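Local atomic coordinates of HTH tetR-type domain-containing protein (Streptomyces coelicolor A3, PDB entry 3IUV), a protein that is an uncharacterised member of the TetR family and probably binds DNA as a transcriptional regulator. Residues 138-141 against 142-146. Numbering follows the deposited sequence.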
loop_
_atom_site.group_PDB
_atom_site.type_symbol
_atom_site.label_atom_id
_atom_site.label_comp_id
_atom_site.label_asym_id
_atom_site.label_seq_id
_atom_site.Cartn_x
_atom_site.Cartn_y
_atom_site.Cartn_z
ATOM N N ALA A 138 14.863 -19.240 -1.821
ATOM C CA ALA A 138 16.083 -20.005 -2.013
ATOM C C ALA A 138 17.101 -19.784 -0.882
ATOM O O ALA A 138 17.759 -20.740 -0.436
ATOM C CB ALA A 138 16.700 -19.678 -3.365
ATOM N N ARG A 139 17.224 -18.537 -0.411
ATOM C CA ARG A 139 18.228 -18.217 0.600
ATOM C C ARG A 139 17.793 -18.456 2.041
ATOM O O ARG A 139 18.608 -18.366 2.960
ATOM C CB ARG A 139 18.755 -16.788 0.465
ATOM C CG ARG A 139 20.089 -16.620 1.172
ATOM C CD ARG A 139 19.987 -15.544 2.194
ATOM N NE ARG A 139 20.703 -15.844 3.434
ATOM C CZ ARG A 139 21.770 -15.169 3.834
ATOM N NH1 ARG A 139 22.232 -14.187 3.066
ATOM N NH2 ARG A 139 22.373 -15.467 4.984
ATOM N N THR A 140 16.511 -18.741 2.241
ATOM C CA THR A 140 16.002 -19.076 3.570
ATOM C C THR A 140 15.013 -20.221 3.458
ATOM O O THR A 140 15.389 -21.346 3.129
ATOM C CB THR A 140 15.341 -17.856 4.291
ATOM O OG1 THR A 140 14.158 -17.428 3.593
ATOM C CG2 THR A 140 16.361 -16.673 4.460
ATOM N N ASP A 141 13.747 -19.924 3.722
ATOM C CA ASP A 141 12.668 -20.885 3.550
ATOM C C ASP A 141 11.468 -20.085 3.079
ATOM O O ASP A 141 11.468 -18.859 3.189
ATOM C CB ASP A 141 12.352 -21.590 4.871
ATOM C CG ASP A 141 11.676 -20.675 5.860
ATOM O OD1 ASP A 141 10.429 -20.524 5.803
ATOM O OD2 ASP A 141 12.402 -20.111 6.694
ATOM N N PRO A 142 10.432 -20.773 2.574
ATOM C CA PRO A 142 9.310 -20.068 1.956
ATOM C C PRO A 142 8.643 -19.134 2.963
ATOM O O PRO A 142 8.351 -17.971 2.660
ATOM C CB PRO A 142 8.347 -21.204 1.560
ATOM C CG PRO A 142 9.138 -22.458 1.651
ATOM C CD PRO A 142 10.166 -22.218 2.703
ATOM N N THR A 143 8.410 -19.643 4.164
ATOM C CA THR A 143 7.666 -18.879 5.146
ATOM C C THR A 143 8.343 -17.523 5.395
ATOM O O THR A 143 7.753 -16.454 5.120
ATOM C CB THR A 143 7.482 -19.680 6.432
ATOM O OG1 THR A 143 6.359 -20.564 6.284
ATOM C CG2 THR A 143 7.227 -18.746 7.582
ATOM N N THR A 144 9.588 -17.589 5.876
ATOM C CA THR A 144 10.444 -16.425 6.072
ATOM C C THR A 144 10.424 -15.445 4.913
ATOM O O THR A 144 10.317 -14.234 5.113
ATOM C CB THR A 144 11.884 -16.855 6.273
ATOM O OG1 THR A 144 11.915 -17.840 7.304
ATOM C CG2 THR A 144 12.795 -15.638 6.650
ATOM N N ALA A 145 10.543 -15.973 3.702
ATOM C CA ALA A 145 10.554 -15.140 2.516
ATOM C C ALA A 145 9.255 -14.324 2.363
ATOM O O ALA A 145 9.309 -13.142 2.058
ATOM C CB ALA A 145 10.815 -15.994 1.285
ATOM N N ARG A 146 8.098 -14.954 2.555
ATOM C CA ARG A 146 6.830 -14.246 2.494
ATOM C C ARG A 146 6.807 -13.185 3.601
ATOM O O ARG A 146 6.381 -12.052 3.411
ATOM C CB ARG A 146 5.675 -15.229 2.676
ATOM C CG ARG A 146 5.426 -16.087 1.455
ATOM C CD ARG A 146 4.781 -17.403 1.835
ATOM N NE ARG A 146 3.378 -17.237 2.225
ATOM C CZ ARG A 146 2.676 -18.120 2.936
ATOM N NH1 ARG A 146 3.243 -19.245 3.355
ATOM N NH2 ARG A 146 1.402 -17.877 3.238
#
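An N-cap opens helix 142-161 of the TetR-type C-terminal domain, where the chain turns sharply out of helix 121-139: Asp141 is the cap, and Thr144, three residues on, donates its backbone N to the carboxylate. Thr144 N meets Asp141 OD1 over 3.1 Å, reaching the oxygen from above the carboxylate plane, 44° out of it. Thr144 OG1 also lies beside the other oxygen, Asp141 OD2, but at a separation too short to be trusted, so this second bond is doubtful; the two side chains cross at about a right angle. With CG of Asp141 lying between its backbone N and carbonyl carbon (chi1 71°), the carboxylate folds back over the first turn. The main chain continues the cap, Ala145 N donating to Asp141 O at 3.1 Å in the first helical bond. Thr140, the first residue to leave the preceding helix, lays OG1 3.6 Å from Thr144 CB, while that hydroxyl is bonded back to Leu136 O. Thr144 OG1 also bonds Arg177 of the second subunit, tying the cap to the dimer interface. An alanine in place of Asp141 would probably leave Thr144 N without its capping acceptor. The carboxylate, set at the positive end of the helix dipole, is likely to be stabilised in its charged form.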